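Local coordinates for protein 2-C-methyl-D-erythritol 4-phosphate cytidylyltransferase (Anaerococcus prevotii, PDB 4KT7) that probably catalyses transfer of a cytidylyl group from CTP to 2-C-methyl-D-erythritol 4-phosphate, releasing diphosphate, in the DXP route to isoprenoids, at residues Leu44-Val47 with Ser48-Lys51; Ala116-Glu119 with Leu120-Thr124; Gln195-Phe199 with Phe200-Glu204. One frame throughout, in Å; residues are numbered along the deposited sequence.

Contact 1 of 3, residues Leu44-Val47 with Ser48-Lys51; sequences LDTV and SRVK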
loop_
_atom_site.group_PDB
_atom_site.type_symbol
_atom_site.label_atom_id
_atom_site.label_comp_id
_atom_site.label_asym_id
_atom_site.label_seq_id
_atom_site.Cartn_x
_atom_site.Cartn_y
_atom_site.Cartn_z
ATOM N N LEU A 44 -16.780 16.199 4.449
ATOM C CA LEU A 44 -18.049 16.816 4.076
ATOM C C LEU A 44 -17.832 18.255 3.605
ATOM O O LEU A 44 -18.506 18.727 2.681
ATOM C CB LEU A 44 -19.001 16.751 5.266
ATOM C CG LEU A 44 -20.488 16.862 4.981
ATOM C CD1 LEU A 44 -20.870 15.952 3.828
ATOM C CD2 LEU A 44 -21.270 16.490 6.229
ATOM N N ASP A 45 -16.873 18.938 4.226
ATOM C CA ASP A 45 -16.472 20.260 3.772
ATOM C C ASP A 45 -16.086 20.217 2.304
ATOM O O ASP A 45 -16.557 21.034 1.509
ATOM C CB ASP A 45 -15.285 20.787 4.579
ATOM C CG ASP A 45 -15.709 21.554 5.814
ATOM O OD1 ASP A 45 -16.928 21.750 6.013
ATOM O OD2 ASP A 45 -14.815 21.972 6.580
ATOM N N THR A 46 -15.221 19.275 1.942
ATOM C CA THR A 46 -14.791 19.172 0.553
ATOM C C THR A 46 -15.942 18.822 -0.394
ATOM O O THR A 46 -16.110 19.485 -1.420
ATOM C CB THR A 46 -13.617 18.186 0.361
ATOM O OG1 THR A 46 -12.462 18.673 1.063
ATOM C CG2 THR A 46 -13.279 18.045 -1.128
ATOM N N VAL A 47 -16.731 17.800 -0.066
ATOM C CA VAL A 47 -17.802 17.357 -0.964
ATOM C C VAL A 47 -18.872 18.430 -1.156
ATOM O O VAL A 47 -19.408 18.593 -2.250
ATOM C CB VAL A 47 -18.479 16.057 -0.484
ATOM C CG1 VAL A 47 -19.562 15.645 -1.460
ATOM C CG2 VAL A 47 -17.469 14.941 -0.365
ATOM N N SER A 48 -19.178 19.181 -0.104
ATOM C CA SER A 48 -20.237 20.178 -0.220
ATOM C C SER A 48 -19.816 21.358 -1.098
ATOM O O SER A 48 -20.664 22.135 -1.537
ATOM C CB SER A 48 -20.723 20.642 1.157
ATOM O OG SER A 48 -19.703 21.350 1.827
ATOM N N ARG A 49 -18.511 21.483 -1.367
ATOM C CA ARG A 49 -17.994 22.509 -2.291
ATOM C C ARG A 49 -18.115 22.110 -3.770
ATOM O O ARG A 49 -17.883 22.935 -4.650
ATOM C CB ARG A 49 -16.520 22.858 -1.993
ATOM C CG ARG A 49 -16.251 23.488 -0.626
ATOM C CD ARG A 49 -14.912 24.243 -0.609
ATOM N NE ARG A 49 -13.877 23.545 -1.372
ATOM C CZ ARG A 49 -12.969 22.727 -0.844
ATOM N NH1 ARG A 49 -12.074 22.136 -1.629
ATOM N NH2 ARG A 49 -12.950 22.502 0.465
ATOM N N VAL A 50 -18.460 20.853 -4.040
ATOM C CA VAL A 50 -18.625 20.384 -5.422
ATOM C C VAL A 50 -20.057 20.591 -5.913
ATOM O O VAL A 50 -20.950 19.794 -5.613
ATOM C CB VAL A 50 -18.247 18.900 -5.569
ATOM C CG1 VAL A 50 -18.433 18.439 -7.008
ATOM C CG2 VAL A 50 -16.808 18.690 -5.133
ATOM N N LYS A 51 -20.261 21.663 -6.675
ATOM C CA LYS A 51 -21.593 22.098 -7.070
ATOM C C LYS A 51 -22.207 21.218 -8.150
ATOM O O LYS A 51 -23.416 21.264 -8.377
ATOM C CB LYS A 51 -21.560 23.559 -7.532
ATOM C CG LYS A 51 -20.893 24.523 -6.547
ATOM C CD LYS A 51 -21.780 24.835 -5.352
ATOM C CE LYS A 51 -21.359 24.042 -4.126
ATOM N NZ LYS A 51 -22.031 24.531 -2.884
HETATM O O HOH W 1 -21.860 19.301 -3.273
#
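At the C-terminal end of helix 39-48 the chain heads toward strand 55-60, and L44 and S48 meet there through an i to i+4 bond, S48 N donating to L44 O at 2.9 Å. S48 OG turns back over the same turn. With chi1 at 67° it sits between its own N and carbonyl carbon, 3.0 Å from L44 O and 3.2 Å from D45 O, and its single proton can serve either one. Beyond S48 the spacing tightens to i to i+3, with R49 N on T46 O at 3.1 Å and V50 N on V47 O at 3.0 Å. This is the exit of a beta-alpha-beta crossover in the Rossmann-like GT-A fold, joining parallel strands 10-16 and 55-60. A water bridges V47 O and V50 O across the turn. R49 folds back along the helix: CG lies 3.3 Å from D45 O, and the bend at chi3 (-38°) brings one guanidinium face over T46 CA, NH2 being 3.8 Å from it. R49 NE is held by E118, while the D45 carboxylate turns to R37, K74 and Y75. V47 faces the core, on I56 and F121.

Contact 2 of 3, residues Ala116-Glu119 with Leu120-Thr124; sequences ASEE and LFLKT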
loop_
_atom_site.group_PDB
_atom_site.type_symbol
_atom_site.label_atom_id
_atom_site.label_comp_id
_atom_site.label_asym_id
_atom_site.label_seq_id
_atom_site.Cartn_x
_atom_site.Cartn_y
_atom_site.Cartn_z
ATOM N N ALA A 116 -9.163 13.650 -0.007
ATOM C CA ALA A 116 -9.461 13.683 -1.449
ATOM C C ALA A 116 -9.760 15.125 -1.858
ATOM O O ALA A 116 -10.582 15.790 -1.239
ATOM C CB ALA A 116 -10.638 12.750 -1.797
ATOM N N SER A 117 -9.050 15.634 -2.861
ATOM C CA SER A 117 -9.214 17.031 -3.243
ATOM C C SER A 117 -10.512 17.161 -3.999
ATOM O O SER A 117 -11.058 16.171 -4.484
ATOM C CB SER A 117 -8.076 17.480 -4.160
ATOM O OG SER A 117 -8.133 16.731 -5.377
ATOM N N GLU A 118 -11.005 18.385 -4.096
ATOM C CA GLU A 118 -12.175 18.681 -4.916
ATOM C C GLU A 118 -11.943 18.282 -6.382
ATOM O O GLU A 118 -12.842 17.766 -7.049
ATOM C CB GLU A 118 -12.477 20.170 -4.795
ATOM C CG GLU A 118 -13.753 20.633 -5.445
ATOM C CD GLU A 118 -13.925 22.134 -5.309
ATOM O OE1 GLU A 118 -13.574 22.666 -4.227
ATOM O OE2 GLU A 118 -14.392 22.777 -6.279
ATOM N N GLU A 119 -10.724 18.497 -6.872
ATOM C CA GLU A 119 -10.363 18.124 -8.239
ATOM C C GLU A 119 -10.511 16.629 -8.510
ATOM O O GLU A 119 -10.861 16.220 -9.620
ATOM C CB GLU A 119 -8.929 18.557 -8.538
ATOM C CG GLU A 119 -8.535 18.425 -9.986
ATOM C CD GLU A 119 -7.033 18.268 -10.174
ATOM O OE1 GLU A 119 -6.370 17.668 -9.294
ATOM O OE2 GLU A 119 -6.516 18.739 -11.212
ATOM N N LEU A 120 -10.252 15.800 -7.504
ATOM C CA LEU A 120 -10.385 14.366 -7.681
ATOM C C LEU A 120 -11.845 13.978 -7.859
ATOM O O LEU A 120 -12.175 13.085 -8.656
ATOM C CB LEU A 120 -9.789 13.624 -6.484
ATOM C CG LEU A 120 -9.799 12.106 -6.563
ATOM C CD1 LEU A 120 -9.014 11.652 -7.780
ATOM C CD2 LEU A 120 -9.230 11.477 -5.279
ATOM N N PHE A 121 -12.728 14.628 -7.102
ATOM C CA PHE A 121 -14.163 14.396 -7.280
ATOM C C PHE A 121 -14.655 14.843 -8.650
ATOM O O PHE A 121 -15.456 14.152 -9.277
ATOM C CB PHE A 121 -14.966 15.115 -6.194
ATOM C CG PHE A 121 -14.811 14.495 -4.828
ATOM C CD1 PHE A 121 -15.553 13.381 -4.472
ATOM C CD2 PHE A 121 -13.923 15.033 -3.903
ATOM C CE1 PHE A 121 -15.417 12.805 -3.198
ATOM C CE2 PHE A 121 -13.782 14.466 -2.644
ATOM C CZ PHE A 121 -14.531 13.350 -2.297
ATOM N N LEU A 122 -14.189 16.004 -9.106
ATOM C CA LEU A 122 -14.547 16.498 -10.438
ATOM C C LEU A 122 -14.033 15.566 -11.534
ATOM O O LEU A 122 -14.739 15.291 -12.509
ATOM C CB LEU A 122 -13.983 17.901 -10.651
ATOM C CG LEU A 122 -14.587 19.010 -9.776
ATOM C CD1 LEU A 122 -13.917 20.364 -10.031
ATOM C CD2 LEU A 122 -16.085 19.110 -10.022
ATOM N N LYS A 123 -12.809 15.063 -11.376
ATOM C CA LYS A 123 -12.245 14.142 -12.364
ATOM C C LYS A 123 -13.040 12.856 -12.427
ATOM O O LYS A 123 -13.237 12.284 -13.509
ATOM C CB LYS A 123 -10.785 13.827 -12.036
ATOM C CG LYS A 123 -9.823 14.961 -12.400
ATOM C CD LYS A 123 -8.539 14.870 -11.562
ATOM C CE LYS A 123 -7.812 13.553 -11.802
ATOM N NZ LYS A 123 -6.668 13.312 -10.850
ATOM N N THR A 124 -13.479 12.383 -11.265
ATOM C CA THR A 124 -14.278 11.165 -11.207
ATOM C C THR A 124 -15.626 11.407 -11.886
ATOM O O THR A 124 -16.087 10.585 -12.676
ATOM C CB THR A 124 -14.494 10.738 -9.750
ATOM O OG1 THR A 124 -13.221 10.630 -9.118
ATOM C CG2 THR A 124 -15.198 9.397 -9.672
HETATM O O HOH W 2 -6.192 14.664 -8.429
#
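F121 swings its ring back past the start of its own helix, setting CE2 3.7 Å from the methyl of A116. CD2 of the ring also lies close to S117 O, at 3.1 Å, and E118 CA meets the ring edge near its plane. The ring takes this course because CG stands anti to the carbonyl carbon (chi1 -71°), and it makes an edge-to-face pair with H109. L120 also touches the A116 methyl, CD2 lying 4.0 Å from CB, before reaching P168 and T136. S117 OG accepts from L120 N at 3.1 Å with an N-H...O angle of 143°, a capping bond to an N-H at the start of the helix; E212 makes a second hydrogen bond to this hydroxyl. On the outer side the aliphatic parts of E119 and K123 meet obliquely, CG to CD 3.9 Å, and a water that accepts from K123 NZ can link it to E119 OE1; the ammonium also donates to H210 O. One turn on, L120 O receives both T124 N and T124 OG1, from opposite faces of its plane, the hydroxyl at 2.7 Å. A serine N-cap with apolar residues turned inward is the start of helix 118-127, packed against the central sheet of this GT-A-like fold.

Contact 3 of 3, residues Gln195-Phe199 with Phe200-Glu204; sequences QLFEF and FDRDE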
loop_
_atom_site.group_PDB
_atom_site.type_symbol
_atom_site.label_atom_id
_atom_site.label_comp_id
_atom_site.label_asym_id
_atom_site.label_seq_id
_atom_site.Cartn_x
_atom_site.Cartn_y
_atom_site.Cartn_z
ATOM N N GLN A 195 -16.124 -4.327 -8.377
ATOM C CA GLN A 195 -15.903 -5.749 -8.674
ATOM C C GLN A 195 -17.228 -6.419 -9.043
ATOM O O GLN A 195 -17.249 -7.504 -9.647
ATOM C CB GLN A 195 -15.225 -6.488 -7.509
ATOM C CG GLN A 195 -14.742 -7.902 -7.897
ATOM C CD GLN A 195 -14.057 -8.627 -6.760
ATOM O OE1 GLN A 195 -14.332 -8.365 -5.587
ATOM N NE2 GLN A 195 -13.152 -9.546 -7.103
ATOM N N LEU A 196 -18.340 -5.761 -8.715
ATOM C CA LEU A 196 -19.645 -6.281 -9.121
ATOM C C LEU A 196 -19.672 -6.486 -10.638
ATOM O O LEU A 196 -20.315 -7.403 -11.149
ATOM C CB LEU A 196 -20.766 -5.337 -8.678
ATOM C CG LEU A 196 -21.028 -5.309 -7.162
ATOM C CD1 LEU A 196 -22.138 -4.305 -6.825
ATOM C CD2 LEU A 196 -21.414 -6.686 -6.657
ATOM N N PHE A 197 -18.927 -5.655 -11.356
ATOM C CA PHE A 197 -18.924 -5.731 -12.805
ATOM C C PHE A 197 -18.299 -7.009 -13.314
ATOM O O PHE A 197 -18.676 -7.508 -14.375
ATOM C CB PHE A 197 -18.273 -4.483 -13.402
ATOM C CG PHE A 197 -19.162 -3.283 -13.339
ATOM C CD1 PHE A 197 -19.424 -2.662 -12.123
ATOM C CD2 PHE A 197 -19.764 -2.789 -14.481
ATOM C CE1 PHE A 197 -20.274 -1.567 -12.062
ATOM C CE2 PHE A 197 -20.603 -1.689 -14.418
ATOM C CZ PHE A 197 -20.862 -1.091 -13.200
ATOM N N GLU A 198 -17.360 -7.556 -12.544
ATOM C CA GLU A 198 -16.730 -8.811 -12.918
ATOM C C GLU A 198 -17.619 -9.974 -12.549
ATOM O O GLU A 198 -17.781 -10.912 -13.328
ATOM C CB GLU A 198 -15.362 -8.950 -12.244
ATOM C CG GLU A 198 -14.337 -7.948 -12.741
ATOM C CD GLU A 198 -13.138 -7.822 -11.805
ATOM O OE1 GLU A 198 -12.394 -8.827 -11.618
ATOM O OE2 GLU A 198 -12.941 -6.711 -11.258
ATOM N N PHE A 199 -18.224 -9.921 -11.371
ATOM C CA PHE A 199 -19.067 -11.040 -10.939
ATOM C C PHE A 199 -20.281 -11.248 -11.839
ATOM O O PHE A 199 -20.757 -12.367 -12.016
ATOM C CB PHE A 199 -19.532 -10.857 -9.495
ATOM C CG PHE A 199 -18.482 -11.203 -8.485
ATOM C CD1 PHE A 199 -17.935 -12.480 -8.450
ATOM C CD2 PHE A 199 -18.047 -10.264 -7.564
ATOM C CE1 PHE A 199 -16.955 -12.813 -7.518
ATOM C CE2 PHE A 199 -17.072 -10.589 -6.626
ATOM C CZ PHE A 199 -16.522 -11.864 -6.608
ATOM N N PHE A 200 -20.787 -10.173 -12.419
ATOM C CA PHE A 200 -22.002 -10.329 -13.216
ATOM C C PHE A 200 -21.752 -10.179 -14.701
ATOM O O PHE A 200 -22.660 -9.872 -15.455
ATOM C CB PHE A 200 -23.106 -9.411 -12.698
ATOM C CG PHE A 200 -23.464 -9.698 -11.278
ATOM C CD1 PHE A 200 -24.072 -10.899 -10.936
ATOM C CD2 PHE A 200 -23.130 -8.812 -10.269
ATOM C CE1 PHE A 200 -24.378 -11.191 -9.603
ATOM C CE2 PHE A 200 -23.435 -9.100 -8.937
ATOM C CZ PHE A 200 -24.055 -10.288 -8.607
ATOM N N ASP A 201 -20.503 -10.410 -15.102
ATOM C CA ASP A 201 -20.170 -10.597 -16.503
ATOM C C ASP A 201 -20.497 -9.383 -17.358
ATOM O O ASP A 201 -20.940 -9.520 -18.497
ATOM C CB ASP A 201 -20.877 -11.845 -17.024
ATOM C CG ASP A 201 -20.252 -13.119 -16.480
ATOM O OD1 ASP A 201 -19.064 -13.057 -16.094
ATOM O OD2 ASP A 201 -20.932 -14.167 -16.436
ATOM N N ARG A 202 -20.311 -8.198 -16.800
ATOM C CA ARG A 202 -20.594 -6.977 -17.540
ATOM C C ARG A 202 -19.492 -6.672 -18.542
ATOM O O ARG A 202 -18.301 -6.825 -18.240
ATOM C CB ARG A 202 -20.762 -5.800 -16.580
ATOM C CG ARG A 202 -21.837 -6.031 -15.561
ATOM C CD ARG A 202 -23.133 -6.424 -16.239
ATOM N NE ARG A 202 -23.688 -5.331 -17.024
ATOM C CZ ARG A 202 -24.990 -5.132 -17.197
ATOM N NH1 ARG A 202 -25.862 -5.952 -16.623
ATOM N NH2 ARG A 202 -25.421 -4.110 -17.927
ATOM N N ASP A 203 -19.876 -6.236 -19.738
ATOM C CA ASP A 203 -18.871 -5.787 -20.689
ATOM C C ASP A 203 -18.678 -4.282 -20.638
ATOM O O ASP A 203 -17.827 -3.743 -21.352
ATOM C CB ASP A 203 -19.160 -6.275 -22.117
ATOM C CG ASP A 203 -20.364 -5.599 -22.740
ATOM O OD1 ASP A 203 -21.153 -4.957 -22.007
ATOM O OD2 ASP A 203 -20.521 -5.727 -23.980
ATOM N N GLU A 204 -19.454 -3.604 -19.785
ATOM C CA GLU A 204 -19.214 -2.200 -19.514
ATOM C C GLU A 204 -17.916 -2.109 -18.722
ATOM O O GLU A 204 -17.789 -2.681 -17.633
ATOM C CB GLU A 204 -20.360 -1.574 -18.706
ATOM C CG GLU A 204 -21.704 -1.564 -19.427
ATOM C CD GLU A 204 -22.623 -2.682 -18.959
ATOM O OE1 GLU A 204 -22.123 -3.669 -18.362
ATOM O OE2 GLU A 204 -23.854 -2.572 -19.173
HETATM O O HOH W 3 -17.055 -8.581 -16.462
#
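This is a helix C-terminus, where F200 and L196 meet as the short helix 196-199 gives way to the loop before strand 206-210, beside helix 173-184. F200 N donates to L196 O at 3.1 Å, and the two side chains run side by side, with L196 CD2 3.9 Å from F200 CE2. F199 CB lies over one face of the F200 ring, offset toward its rim. Were F200 trimmed to an alanine, L196 CD2 would probably lose its aromatic neighbour and a gap would open beside K182. The turn itself is a Schellman motif: D201, with positive phi (61°), is its C-prime residue, R202 N reaches back to F197 O at 3.0 Å, and D201 N bonds to E198 O at 3.3 Å. A water joins F197 O to R202 O. F197 CD2 packs on R202 CB at 3.8 Å, the ring and guanidinium planes 77° apart. Bent at chi2 and chi3, R202 makes a side-on, two-nitrogen salt bridge to E204, NE to OE1 2.6 Å and NH2 to OE2 2.5 Å, each oxygen using its syn lone pair within 3° of the guanidinium plane. E198 OE2 hydrogen-bonds T156 OG1 of the second subunit.

In the fold
All three contacts are partly buried. Contacts 1 and 2 are neighbours, their centres 10 Å apart: the R49 NE to E118 OE1 salt bridge, 3.0 Å long, ties the exit of helix 39-48 to the start of helix 118-127. Buried V47, L120 and F121 face the central sheet, and V50 packs on helix 118-127. Contact 3 lies farther out, its centre about 18 Å from the chain's centre against 14 and 12 Å for contacts 1 and 2, and opposite contact 1. There a Schellman turn ends the helix, with aromatic packing beside it and the R202-E204 salt bridge in the following loop; contact 3 alone touches the second subunit. Contact 2 begins a helix; contact 1 lies at a C-terminal end.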